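Local coordinates for aminopeptidase-like protein (Chaetomium thermophilum, PDB 5JM6), which probably acts as a zinc-dependent aminopeptidase of the M18 family, built as a dodecamer and linked to selective autophagy through the Cvt pathway, at residues N166-D171 with H485-M490; G303-K308 with A489-L494; D307-W312 with S390-A395; A395-F400 with P480-H485. One frame throughout, in Å; residues are numbered along the deposited sequence.

Contact 1: residues N166-D171 with H485-M490; sequences NETWWD and HSIRAM. With ZN (zinc ion), chain G.
Ile-487 sets its CD1 over the six-membered ring of Trp-169, a CH-pi contact 3.5 Å from the ring centroid and 16° off its normal. CG1 of the isoleucine stands anti to the backbone N (chi1 -161°), which sends CD1 across the broad indole and leaves CG2 beside Thr-168. A threonine suits that neighbouring place because its hydroxyl works both ways: OG1 accepts from Ile-487 N at 3.1 Å, almost straight, and donates to Asn-166 OD1. With its other end Asn-166 gives ND2 to His-485 O at 3.1 Å, from above the carbonyl plane. A water carries a second proton to this oxygen and accepts from Trp-169 NE1. A leucine in place of Trp-169 would probably strip the flat cover from Ile-487 and leave the water without its indole donor. Farther out, Ser-486 OG closes an ST turn onto Arg-488 N. His-485 NE2 binds a zinc ion at 1.9 Å; the amide and water on its carbonyl are consistent with a second shell positioning this ligand.

Contact 2: residues G303-K308 with A489-L494; sequences GRIDDK and AMTGSL. With ZN (zinc ion), chain G; ZN (zinc ion), chain H.
Ile-305 packs its CD1 against Ala-489 CB at 4.0 Å, and this methyl-on-methyl meeting is the dense part of the contact. With CG1 beside the backbone N (chi1 -58°) and the chain extended beyond it, CD1 reaches the strand 489-492, while CG2, anti to the backbone N, heads for Thr-491. Ala-489 suits its place because a single methyl lets the strand come close to Ile-305, and Gln-481 touches both residues. Ile-305 and Ala-489 bury most of the surface between the segments; Gly-303, which brings only its CA near, 4.2 Å from Ala-489 N, and Thr-491, whose CG2 meets Ile-305 CG2 at 4.3 Å, add little. The strand is the outer one, within this chain, of a three-stranded antiparallel sheet, paired with strand 299-302 through Ala-489 to Ala-302 and Thr-491 to Ile-300, while Met-490 also bonds through its backbone to Leu-482. The chain leaving strand 299-302 passes through Gly-303 and Arg-304 to helix 305-320. The lighter contacts are buried too, leaving no solvent side. The Met-490 side chain packs on Phe-299 and Phe-301 and on Arg-203 of the second subunit. Asp-306 turns instead to the metals: its carboxylate spans both zinc ions, OD1 binding one at 2.0 Å beside His-133 and Asp-391, and OD2 the other beside Glu-340 and His-485, one oxygen for each metal.

Contact 3: residues D307-W312 with S390-A395; sequences DKLCSW and SDVTHA. With ZN (zinc ion), chain H.
Asp-391 carries its CG anti to the backbone N (chi1 -157°), which swings the carboxylate back from a CB that points away and sets OD1 near the carboxylate of Asp-307. The two acid planes are turned 46° from each other. Both oxygens of Asp-391 grip the same zinc ion, OD1 at 2.0 Å and OD2 at 2.1 Å, so the short forked side chain acts as a bidentate ligand. OD1 is also approached from above the carboxylate plane by Val-392 N at 2.8 Å, a bent bond that helps fix the rotation of the group. Asp-307 does not bind zinc here. Its OD2 accepts instead from the backbone N of His-133, another ligand of that ion, tying the helix to the neighbouring strand.

Beyond the acids the contact turns mostly to van der Waals packing. Cys-310 points its CB toward the strand, and with SG beside its backbone N (chi1 -73°) the sulfur lies 3.9 Å from Val-392 CG1, while CB sits 3.7 Å from Ser-390 OG. A small thiol suits this position between helix and strand, and Tyr-503 and Ile-479 also touch the Cys-310 side chain. Leu-309 touches Val-392 more lightly, CB lying 4.3 Å from CG1. Helix 305-320 thus lies against the end of strand 386-394, and a zinc site at such strand ends and adjoining loops is in keeping with the alpha/beta fold of M18 metallopeptidases.

Contact 4: residues A395-F400 with P480-H485; sequences AAHPNF and PQLSMH. With ZN (zinc ion), chain G.
Leu-482 is the bump of this contact, and the turning chain 395-398 is the hollow that takes it. The leucine keeps CG beside its backbone N (chi1 -82°) and spreads its two methyls: CD2 rests against Ala-395 CB at 4.0 Å, close to the carbonyl oxygens of Ala-395 and Ala-396, while CD1 reaches Pro-398 CD at 4.2 Å. His-397 walls one side, its CD2 coming within 3.9 Å of Leu-482 CD2. Its ring is held in turn: ND1 accepts in the ring plane from Asn-399 N at 3.1 Å, Phe-400 CD2 lies over one face, and NE2 bonds Pro-205 O of the second subunit. An alanine in place of His-397 would probably leave that carbonyl without its donor and open a gap beside Leu-482. At the other end the Ala-395 methyl meets Pro-480 CB at 3.9 Å, and so small a side chain probably helps the backbones approach for the bond from Ala-395 N to Gln-481 O at 2.8 Å. Here strands 386-394 and 473-481, parallel neighbours in the mixed sheet, run out into their loops; the Gln-481 side chain touches Ile-305 of helix 305-320 and Ala-489 and Thr-491 of strand 489-492.

In the fold
From the N terminus, the loop 166-171, between strands 153-160 and 174-183, comes first and waits more than 300 residues for its partner 485-490, so contact 1 closes the longest loop. Contact 2 opens at 303-308, inside that loop, and ends on the same stretch, sharing Ala-489 and Met-490 with contact 1. Contact 3 starts from the same helix 305-320 and shuts at 390-395, nested within contact 1. Contact 4 then follows in series from the shared Ala-395 to 480-485, nested inside the loops of contacts 1 and 2. Together they tie that first loop of the six-stranded sheet, helix 305-320, the mixed sheet and the three-stranded sheet round the two zinc ions, contacts 1 and 4 meeting at His-485.

Contact 1: residues N166-D171 with H485-M490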
loop_
_atom_site.group_PDB
_atom_site.type_symbol
_atom_site.label_atom_id
_atom_site.label_comp_id
_atom_site.label_asym_id
_atom_site.label_seq_id
_atom_site.Cartn_x
_atom_site.Cartn_y
_atom_site.Cartn_z
ATOM N N ASN A 166 -19.658 -8.949 22.578
ATOM C CA ASN A 166 -19.622 -8.672 21.163
ATOM C C ASN A 166 -20.578 -7.529 20.942
ATOM O O ASN A 166 -21.190 -7.052 21.894
ATOM C CB ASN A 166 -19.984 -9.910 20.322
ATOM C CG ASN A 166 -21.307 -10.550 20.726
ATOM O OD1 ASN A 166 -22.277 -9.867 21.053
ATOM N ND2 ASN A 166 -21.351 -11.876 20.687
ATOM N N GLU A 167 -20.708 -7.091 19.700
ATOM C CA GLU A 167 -21.481 -5.894 19.405
ATOM C C GLU A 167 -22.923 -5.941 19.924
ATOM O O GLU A 167 -23.481 -4.903 20.270
ATOM C CB GLU A 167 -21.469 -5.623 17.898
ATOM C CG GLU A 167 -21.882 -6.798 17.029
ATOM C CD GLU A 167 -20.698 -7.631 16.576
ATOM O OE1 GLU A 167 -20.000 -8.196 17.443
ATOM O OE2 GLU A 167 -20.459 -7.716 15.352
ATOM N N THR A 168 -23.521 -7.125 20.013
ATOM C CA THR A 168 -24.923 -7.199 20.428
ATOM C C THR A 168 -25.126 -6.861 21.912
ATOM O O THR A 168 -26.261 -6.697 22.356
ATOM C CB THR A 168 -25.535 -8.590 20.145
ATOM O OG1 THR A 168 -24.965 -9.567 21.023
ATOM C CG2 THR A 168 -25.294 -8.999 18.700
ATOM N N TRP A 169 -24.033 -6.740 22.665
ATOM C CA TRP A 169 -24.106 -6.460 24.103
ATOM C C TRP A 169 -24.259 -4.976 24.448
ATOM O O TRP A 169 -24.554 -4.633 25.592
ATOM C CB TRP A 169 -22.867 -7.019 24.811
ATOM C CG TRP A 169 -23.001 -8.465 25.154
ATOM C CD1 TRP A 169 -22.948 -9.517 24.290
ATOM C CD2 TRP A 169 -23.228 -9.023 26.454
ATOM N NE1 TRP A 169 -23.125 -10.698 24.970
ATOM C CE2 TRP A 169 -23.301 -10.422 26.300
ATOM C CE3 TRP A 169 -23.378 -8.476 27.734
ATOM C CZ2 TRP A 169 -23.512 -11.282 27.376
ATOM C CZ3 TRP A 169 -23.589 -9.333 28.801
ATOM C CH2 TRP A 169 -23.654 -10.720 28.615
ATOM N N TRP A 170 -24.054 -4.103 23.465
ATOM C CA TRP A 170 -24.197 -2.663 23.676
ATOM C C TRP A 170 -25.658 -2.258 23.856
ATOM O O TRP A 170 -26.541 -2.805 23.196
ATOM C CB TRP A 170 -23.614 -1.878 22.500
ATOM C CG TRP A 170 -22.138 -2.013 22.276
ATOM C CD1 TRP A 170 -21.505 -3.007 21.593
ATOM C CD2 TRP A 170 -21.113 -1.099 22.696
ATOM N NE1 TRP A 170 -20.150 -2.781 21.574
ATOM C CE2 TRP A 170 -19.883 -1.618 22.245
ATOM C CE3 TRP A 170 -21.114 0.098 23.419
ATOM C CZ2 TRP A 170 -18.668 -0.981 22.489
ATOM C CZ3 TRP A 170 -19.905 0.731 23.660
ATOM C CH2 TRP A 170 -18.700 0.189 23.198
ATOM N N ASP A 171 -25.896 -1.282 24.730
ATOM C CA ASP A 171 -27.235 -0.735 24.967
ATOM C C ASP A 171 -28.276 -1.813 25.270
ATOM O O ASP A 171 -29.389 -1.779 24.745
ATOM C CB ASP A 171 -27.699 0.101 23.767
ATOM C CG ASP A 171 -26.800 1.297 23.498
ATOM O OD1 ASP A 171 -26.717 1.721 22.326
ATOM O OD2 ASP A 171 -26.183 1.818 24.450
ATOM N N HIS A 485 -24.678 -17.258 19.776
ATOM C CA HIS A 485 -23.719 -16.462 20.556
ATOM C C HIS A 485 -24.100 -14.983 20.670
ATOM O O HIS A 485 -23.349 -14.195 21.238
ATOM C CB HIS A 485 -22.292 -16.599 20.012
ATOM C CG HIS A 485 -21.605 -17.859 20.442
ATOM N ND1 HIS A 485 -20.274 -18.107 20.186
ATOM C CD2 HIS A 485 -22.066 -18.938 21.116
ATOM C CE1 HIS A 485 -19.946 -19.288 20.680
ATOM N NE2 HIS A 485 -21.014 -19.810 21.253
ATOM N N SER A 486 -25.233 -14.589 20.097
ATOM C CA SER A 486 -25.770 -13.263 20.391
ATOM C C SER A 486 -26.241 -13.189 21.838
ATOM O O SER A 486 -26.530 -14.214 22.460
ATOM C CB SER A 486 -26.929 -12.908 19.462
ATOM O OG SER A 486 -27.593 -11.741 19.923
ATOM N N ILE A 487 -26.331 -11.976 22.372
ATOM C CA ILE A 487 -26.901 -11.795 23.697
ATOM C C ILE A 487 -28.397 -12.102 23.649
ATOM O O ILE A 487 -29.011 -12.373 24.680
ATOM C CB ILE A 487 -26.672 -10.366 24.242
ATOM C CG1 ILE A 487 -26.851 -10.335 25.761
ATOM C CG2 ILE A 487 -27.606 -9.368 23.574
ATOM C CD1 ILE A 487 -26.655 -8.966 26.368
ATOM N N ARG A 488 -28.990 -12.004 22.461
ATOM C CA ARG A 488 -30.367 -12.440 22.254
ATOM C C ARG A 488 -30.540 -13.135 20.898
ATOM O O ARG A 488 -30.433 -12.497 19.850
ATOM C CB ARG A 488 -31.303 -11.238 22.374
ATOM C CG ARG A 488 -32.774 -11.582 22.469
ATOM C CD ARG A 488 -33.585 -10.358 22.864
ATOM N NE ARG A 488 -35.010 -10.657 22.979
ATOM C CZ ARG A 488 -35.626 -10.951 24.120
ATOM N NH1 ARG A 488 -34.945 -10.985 25.257
ATOM N NH2 ARG A 488 -36.927 -11.208 24.124
ATOM N N ALA A 489 -30.855 -14.428 20.929
ATOM C CA ALA A 489 -30.995 -15.244 19.722
ATOM C C ALA A 489 -32.457 -15.575 19.432
ATOM O O ALA A 489 -33.359 -15.053 20.088
ATOM C CB ALA A 489 -30.176 -16.521 19.848
ATOM N N MET A 490 -32.687 -16.422 18.432
ATOM C CA MET A 490 -34.040 -16.855 18.094
ATOM C C MET A 490 -34.088 -18.283 17.548
ATOM O O MET A 490 -33.190 -18.711 16.823
ATOM C CB MET A 490 -34.661 -15.897 17.073
ATOM C CG MET A 490 -33.855 -15.756 15.791
ATOM S SD MET A 490 -34.615 -14.683 14.557
ATOM C CE MET A 490 -35.931 -15.728 13.946
HETATM ZN ZN ZN G . -21.720 -21.323 22.134
HETATM O O HOH W 1 -23.027 -13.008 23.919
#

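Contact 2: residues G303-K308 with A489-L494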
loop_
_atom_site.group_PDB
_atom_site.type_symbol
_atom_site.label_atom_id
_atom_site.label_comp_id
_atom_site.label_asym_id
_atom_site.label_seq_id
_atom_site.Cartn_x
_atom_site.Cartn_y
_atom_site.Cartn_z
ATOM N N GLY A 303 -32.167 -14.877 25.051
ATOM C CA GLY A 303 -30.722 -14.949 25.110
ATOM C C GLY A 303 -30.270 -16.197 25.839
ATOM O O GLY A 303 -31.065 -16.829 26.534
ATOM N N ARG A 304 -28.988 -16.529 25.685
ATOM C CA ARG A 304 -28.365 -17.717 26.281
ATOM C C ARG A 304 -28.919 -19.016 25.713
ATOM O O ARG A 304 -28.958 -20.035 26.405
ATOM C CB ARG A 304 -28.531 -17.726 27.801
ATOM C CG ARG A 304 -28.168 -16.429 28.480
ATOM C CD ARG A 304 -28.644 -16.441 29.920
ATOM N NE ARG A 304 -30.044 -16.045 30.034
ATOM C CZ ARG A 304 -30.465 -14.786 29.975
ATOM N NH1 ARG A 304 -29.593 -13.804 29.796
ATOM N NH2 ARG A 304 -31.757 -14.506 30.092
ATOM N N ILE A 305 -29.332 -18.986 24.453
ATOM C CA ILE A 305 -29.842 -20.189 23.825
ATOM C C ILE A 305 -28.709 -21.170 23.521
ATOM O O ILE A 305 -28.969 -22.376 23.468
ATOM C CB ILE A 305 -30.639 -19.880 22.532
ATOM C CG1 ILE A 305 -31.808 -18.943 22.832
ATOM C CG2 ILE A 305 -31.199 -21.153 21.911
ATOM C CD1 ILE A 305 -32.804 -18.840 21.691
ATOM N N ASP A 306 -27.455 -20.707 23.393
ATOM C CA ASP A 306 -26.435 -21.679 23.009
ATOM C C ASP A 306 -26.398 -22.657 24.174
ATOM O O ASP A 306 -25.832 -22.425 25.248
ATOM C CB ASP A 306 -25.056 -21.034 22.738
ATOM C CG ASP A 306 -24.005 -22.047 22.224
ATOM O OD1 ASP A 306 -23.925 -23.172 22.754
ATOM O OD2 ASP A 306 -23.262 -21.733 21.270
ATOM N N ASP A 307 -27.034 -23.773 23.828
ATOM C CA ASP A 307 -27.359 -24.996 24.570
ATOM C C ASP A 307 -28.227 -25.027 25.829
ATOM O O ASP A 307 -28.553 -26.125 26.264
ATOM C CB ASP A 307 -26.106 -25.778 24.879
ATOM C CG ASP A 307 -26.078 -27.074 24.107
ATOM O OD1 ASP A 307 -26.963 -27.231 23.241
ATOM O OD2 ASP A 307 -25.235 -27.946 24.379
ATOM N N LYS A 308 -28.647 -23.910 26.408
ATOM C CA LYS A 308 -29.710 -24.049 27.401
ATOM C C LYS A 308 -30.928 -24.683 26.710
ATOM O O LYS A 308 -31.694 -25.410 27.338
ATOM C CB LYS A 308 -30.068 -22.712 28.052
ATOM C CG LYS A 308 -29.202 -22.358 29.261
ATOM C CD LYS A 308 -29.447 -20.920 29.700
ATOM C CE LYS A 308 -28.899 -20.642 31.091
ATOM N NZ LYS A 308 -27.457 -20.270 31.099
ATOM N N ALA A 489 -30.855 -14.428 20.929
ATOM C CA ALA A 489 -30.995 -15.244 19.722
ATOM C C ALA A 489 -32.457 -15.575 19.432
ATOM O O ALA A 489 -33.359 -15.053 20.088
ATOM C CB ALA A 489 -30.176 -16.521 19.848
ATOM N N MET A 490 -32.687 -16.422 18.432
ATOM C CA MET A 490 -34.040 -16.855 18.094
ATOM C C MET A 490 -34.088 -18.283 17.548
ATOM O O MET A 490 -33.190 -18.711 16.823
ATOM C CB MET A 490 -34.661 -15.897 17.073
ATOM C CG MET A 490 -33.855 -15.756 15.791
ATOM S SD MET A 490 -34.615 -14.683 14.557
ATOM C CE MET A 490 -35.931 -15.728 13.946
ATOM N N THR A 491 -35.133 -19.016 17.921
ATOM C CA THR A 491 -35.511 -20.249 17.234
ATOM C C THR A 491 -37.018 -20.235 17.031
ATOM O O THR A 491 -37.692 -19.276 17.406
ATOM C CB THR A 491 -35.117 -21.531 18.008
ATOM O OG1 THR A 491 -35.935 -21.669 19.176
ATOM C CG2 THR A 491 -33.658 -21.502 18.410
ATOM N N GLY A 492 -37.545 -21.300 16.440
ATOM C CA GLY A 492 -38.979 -21.443 16.292
ATOM C C GLY A 492 -39.636 -21.767 17.620
ATOM O O GLY A 492 -39.014 -22.362 18.500
ATOM N N SER A 493 -40.898 -21.382 17.761
ATOM C CA SER A 493 -41.620 -21.588 19.011
ATOM C C SER A 493 -41.875 -23.065 19.299
ATOM O O SER A 493 -42.094 -23.447 20.448
ATOM C CB SER A 493 -42.945 -20.828 18.989
ATOM O OG SER A 493 -43.768 -21.286 17.933
ATOM N N LEU A 494 -41.854 -23.892 18.259
ATOM C CA LEU A 494 -42.074 -25.324 18.434
ATOM C C LEU A 494 -40.780 -26.101 18.599
ATOM O O LEU A 494 -40.802 -27.305 18.847
ATOM C CB LEU A 494 -42.846 -25.894 17.249
ATOM C CG LEU A 494 -44.215 -25.282 16.990
ATOM C CD1 LEU A 494 -44.791 -25.870 15.720
ATOM C CD2 LEU A 494 -45.131 -25.529 18.177
HETATM ZN ZN ZN G . -21.720 -21.323 22.134
HETATM ZN ZN ZN H . -23.041 -24.880 22.326
#

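Contact 3: residues D307-W312 with S390-A395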
loop_
_atom_site.group_PDB
_atom_site.type_symbol
_atom_site.label_atom_id
_atom_site.label_comp_id
_atom_site.label_asym_id
_atom_site.label_seq_id
_atom_site.Cartn_x
_atom_site.Cartn_y
_atom_site.Cartn_z
ATOM N N ASP A 307 -27.034 -23.773 23.828
ATOM C CA ASP A 307 -27.359 -24.996 24.570
ATOM C C ASP A 307 -28.227 -25.027 25.829
ATOM O O ASP A 307 -28.553 -26.125 26.264
ATOM C CB ASP A 307 -26.106 -25.778 24.879
ATOM C CG ASP A 307 -26.078 -27.074 24.107
ATOM O OD1 ASP A 307 -26.963 -27.231 23.241
ATOM O OD2 ASP A 307 -25.235 -27.946 24.379
ATOM N N LYS A 308 -28.647 -23.910 26.408
ATOM C CA LYS A 308 -29.710 -24.049 27.401
ATOM C C LYS A 308 -30.928 -24.683 26.710
ATOM O O LYS A 308 -31.694 -25.410 27.338
ATOM C CB LYS A 308 -30.068 -22.712 28.052
ATOM C CG LYS A 308 -29.202 -22.358 29.261
ATOM C CD LYS A 308 -29.447 -20.920 29.700
ATOM C CE LYS A 308 -28.899 -20.642 31.091
ATOM N NZ LYS A 308 -27.457 -20.270 31.099
ATOM N N LEU A 309 -31.064 -24.444 25.407
ATOM C CA LEU A 309 -32.149 -25.024 24.613
ATOM C C LEU A 309 -32.044 -26.547 24.455
ATOM O O LEU A 309 -32.990 -27.262 24.783
ATOM C CB LEU A 309 -32.206 -24.361 23.234
ATOM C CG LEU A 309 -33.184 -24.926 22.197
ATOM C CD1 LEU A 309 -34.585 -25.078 22.766
ATOM C CD2 LEU A 309 -33.220 -24.035 20.968
ATOM N N CYS A 310 -30.919 -27.048 23.950
ATOM C CA CYS A 310 -30.773 -28.494 23.779
ATOM C C CYS A 310 -30.717 -29.202 25.128
ATOM O O CYS A 310 -31.231 -30.311 25.275
ATOM C CB CYS A 310 -29.526 -28.839 22.962
ATOM S SG CYS A 310 -29.646 -28.486 21.193
ATOM N N SER A 311 -30.096 -28.559 26.111
ATOM C CA SER A 311 -30.011 -29.134 27.447
ATOM C C SER A 311 -31.387 -29.261 28.087
ATOM O O SER A 311 -31.725 -30.310 28.633
ATOM C CB SER A 311 -29.099 -28.294 28.340
ATOM O OG SER A 311 -27.746 -28.413 27.938
ATOM N N TRP A 312 -32.181 -28.197 28.016
ATOM C CA TRP A 312 -33.500 -28.214 28.636
ATOM C C TRP A 312 -34.397 -29.270 28.002
ATOM O O TRP A 312 -35.128 -29.970 28.701
ATOM C CB TRP A 312 -34.166 -26.843 28.544
ATOM C CG TRP A 312 -35.462 -26.773 29.282
ATOM C CD1 TRP A 312 -35.632 -26.593 30.624
ATOM C CD2 TRP A 312 -36.773 -26.887 28.722
ATOM N NE1 TRP A 312 -36.971 -26.586 30.934
ATOM C CE2 TRP A 312 -37.693 -26.765 29.783
ATOM C CE3 TRP A 312 -37.261 -27.080 27.425
ATOM C CZ2 TRP A 312 -39.070 -26.828 29.587
ATOM C CZ3 TRP A 312 -38.628 -27.143 27.233
ATOM C CH2 TRP A 312 -39.517 -27.017 28.308
ATOM N N SER A 390 -25.509 -33.186 22.161
ATOM C CA SER A 390 -26.399 -32.204 21.564
ATOM C C SER A 390 -26.017 -30.758 21.868
ATOM O O SER A 390 -26.106 -30.301 23.006
ATOM C CB SER A 390 -27.842 -32.471 22.006
ATOM O OG SER A 390 -28.037 -32.180 23.376
ATOM N N ASP A 391 -25.581 -30.058 20.823
ATOM C CA ASP A 391 -25.375 -28.614 20.860
ATOM C C ASP A 391 -26.237 -27.989 19.772
ATOM O O ASP A 391 -26.578 -28.653 18.798
ATOM C CB ASP A 391 -23.900 -28.253 20.651
ATOM C CG ASP A 391 -23.546 -26.890 21.224
ATOM O OD1 ASP A 391 -24.467 -26.184 21.682
ATOM O OD2 ASP A 391 -22.352 -26.521 21.215
ATOM N N VAL A 392 -26.586 -26.717 19.927
ATOM C CA VAL A 392 -27.413 -26.041 18.934
ATOM C C VAL A 392 -26.701 -25.948 17.581
ATOM O O VAL A 392 -25.471 -25.997 17.509
ATOM C CB VAL A 392 -27.811 -24.633 19.410
ATOM C CG1 VAL A 392 -28.967 -24.713 20.396
ATOM C CG2 VAL A 392 -26.618 -23.934 20.041
ATOM N N THR A 393 -27.488 -25.833 16.514
ATOM C CA THR A 393 -26.968 -25.756 15.149
ATOM C C THR A 393 -27.512 -24.521 14.441
ATOM O O THR A 393 -28.466 -23.898 14.907
ATOM C CB THR A 393 -27.333 -27.005 14.323
ATOM O OG1 THR A 393 -28.743 -27.244 14.412
ATOM C CG2 THR A 393 -26.580 -28.226 14.828
ATOM N N HIS A 394 -26.905 -24.170 13.314
ATOM C CA HIS A 394 -27.282 -22.955 12.604
ATOM C C HIS A 394 -28.457 -23.191 11.663
ATOM O O HIS A 394 -28.374 -23.993 10.734
ATOM C CB HIS A 394 -26.085 -22.403 11.823
ATOM C CG HIS A 394 -24.862 -22.201 12.661
ATOM N ND1 HIS A 394 -24.805 -21.282 13.687
ATOM C CD2 HIS A 394 -23.648 -22.802 12.628
ATOM C CE1 HIS A 394 -23.611 -21.325 14.250
ATOM N NE2 HIS A 394 -22.890 -22.238 13.625
ATOM N N ALA A 395 -29.556 -22.488 11.917
ATOM C CA ALA A 395 -30.693 -22.497 11.011
ATOM C C ALA A 395 -30.325 -21.742 9.742
ATOM O O ALA A 395 -29.371 -20.963 9.736
ATOM C CB ALA A 395 -31.916 -21.876 11.669
HETATM ZN ZN ZN H . -23.041 -24.880 22.326
#

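Contact 4: residues A395-F400 with P480-H485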
loop_
_atom_site.group_PDB
_atom_site.type_symbol
_atom_site.label_atom_id
_atom_site.label_comp_id
_atom_site.label_asym_id
_atom_site.label_seq_id
_atom_site.Cartn_x
_atom_site.Cartn_y
_atom_site.Cartn_z
ATOM N N ALA A 395 -29.556 -22.488 11.917
ATOM C CA ALA A 395 -30.693 -22.497 11.011
ATOM C C ALA A 395 -30.325 -21.742 9.742
ATOM O O ALA A 395 -29.371 -20.963 9.736
ATOM C CB ALA A 395 -31.916 -21.876 11.669
ATOM N N ALA A 396 -31.065 -21.988 8.666
ATOM C CA ALA A 396 -30.859 -21.249 7.428
ATOM C C ALA A 396 -30.996 -19.757 7.700
ATOM O O ALA A 396 -31.995 -19.318 8.262
ATOM C CB ALA A 396 -31.853 -21.693 6.366
ATOM N N HIS A 397 -29.987 -18.976 7.329
ATOM C CA HIS A 397 -30.080 -17.533 7.508
ATOM C C HIS A 397 -30.542 -16.893 6.211
ATOM O O HIS A 397 -29.858 -16.990 5.193
ATOM C CB HIS A 397 -28.748 -16.929 7.948
ATOM C CG HIS A 397 -28.888 -15.576 8.571
ATOM N ND1 HIS A 397 -29.364 -14.483 7.880
ATOM C CD2 HIS A 397 -28.635 -15.143 9.830
ATOM C CE1 HIS A 397 -29.394 -13.434 8.683
ATOM N NE2 HIS A 397 -28.954 -13.808 9.871
ATOM N N PRO A 398 -31.700 -16.222 6.246
ATOM C CA PRO A 398 -32.290 -15.732 4.999
ATOM C C PRO A 398 -31.492 -14.599 4.367
ATOM O O PRO A 398 -31.645 -14.352 3.175
ATOM C CB PRO A 398 -33.683 -15.242 5.429
ATOM C CG PRO A 398 -33.749 -15.402 6.933
ATOM C CD PRO A 398 -32.368 -15.657 7.429
ATOM N N ASN A 399 -30.717 -13.868 5.160
ATOM C CA ASN A 399 -29.946 -12.763 4.607
ATOM C C ASN A 399 -28.445 -12.973 4.407
ATOM O O ASN A 399 -27.779 -12.099 3.848
ATOM C CB ASN A 399 -30.172 -11.532 5.475
ATOM C CG ASN A 399 -31.640 -11.185 5.605
ATOM O OD1 ASN A 399 -32.422 -11.385 4.673
ATOM N ND2 ASN A 399 -32.027 -10.674 6.766
ATOM N N PHE A 400 -27.885 -14.082 4.883
ATOM C CA PHE A 400 -26.553 -14.433 4.419
ATOM C C PHE A 400 -26.617 -15.803 3.773
ATOM O O PHE A 400 -26.205 -16.800 4.363
ATOM C CB PHE A 400 -25.579 -14.409 5.602
ATOM C CG PHE A 400 -25.532 -13.081 6.312
ATOM C CD1 PHE A 400 -24.652 -12.097 5.898
ATOM C CD2 PHE A 400 -26.389 -12.804 7.370
ATOM C CE1 PHE A 400 -24.610 -10.869 6.531
ATOM C CE2 PHE A 400 -26.353 -11.573 8.008
ATOM C CZ PHE A 400 -25.460 -10.606 7.587
ATOM N N PRO A 480 -32.059 -26.315 15.516
ATOM C CA PRO A 480 -31.601 -25.180 14.710
ATOM C C PRO A 480 -31.867 -23.836 15.375
ATOM O O PRO A 480 -32.849 -23.676 16.102
ATOM C CB PRO A 480 -32.406 -25.322 13.417
ATOM C CG PRO A 480 -33.623 -26.070 13.817
ATOM C CD PRO A 480 -33.178 -27.028 14.878
ATOM N N GLN A 481 -30.979 -22.882 15.121
ATOM C CA GLN A 481 -31.047 -21.573 15.749
ATOM C C GLN A 481 -30.404 -20.499 14.875
ATOM O O GLN A 481 -29.454 -20.770 14.139
ATOM C CB GLN A 481 -30.368 -21.620 17.120
ATOM C CG GLN A 481 -29.718 -20.322 17.556
ATOM C CD GLN A 481 -28.879 -20.489 18.796
ATOM O OE1 GLN A 481 -28.671 -21.602 19.269
ATOM N NE2 GLN A 481 -28.393 -19.380 19.335
ATOM N N LEU A 482 -30.928 -19.281 14.971
ATOM C CA LEU A 482 -30.324 -18.119 14.336
ATOM C C LEU A 482 -29.605 -17.260 15.369
ATOM O O LEU A 482 -29.965 -17.264 16.547
ATOM C CB LEU A 482 -31.378 -17.286 13.606
ATOM C CG LEU A 482 -31.752 -17.796 12.216
ATOM C CD1 LEU A 482 -32.586 -16.772 11.462
ATOM C CD2 LEU A 482 -30.492 -18.145 11.440
ATOM N N SER A 483 -28.562 -16.565 14.922
ATOM C CA SER A 483 -27.828 -15.610 15.751
ATOM C C SER A 483 -27.217 -16.265 16.984
ATOM O O SER A 483 -27.331 -15.749 18.096
ATOM C CB SER A 483 -28.740 -14.453 16.169
ATOM O OG SER A 483 -29.296 -13.812 15.034
ATOM N N MET A 484 -26.568 -17.404 16.774
ATOM C CA MET A 484 -25.874 -18.106 17.844
ATOM C C MET A 484 -24.782 -17.226 18.446
ATOM O O MET A 484 -24.075 -16.531 17.715
ATOM C CB MET A 484 -25.283 -19.416 17.318
ATOM C CG MET A 484 -24.627 -20.281 18.374
ATOM S SD MET A 484 -23.965 -21.806 17.675
ATOM C CE MET A 484 -25.443 -22.531 16.971
ATOM N N HIS A 485 -24.678 -17.258 19.776
ATOM C CA HIS A 485 -23.719 -16.462 20.556
ATOM C C HIS A 485 -24.100 -14.983 20.670
ATOM O O HIS A 485 -23.349 -14.195 21.238
ATOM C CB HIS A 485 -22.292 -16.599 20.012
ATOM C CG HIS A 485 -21.605 -17.859 20.442
ATOM N ND1 HIS A 485 -20.274 -18.107 20.186
ATOM C CD2 HIS A 485 -22.066 -18.938 21.116
ATOM C CE1 HIS A 485 -19.946 -19.288 20.680
ATOM N NE2 HIS A 485 -21.014 -19.810 21.253
HETATM ZN ZN ZN G . -21.720 -21.323 22.134
#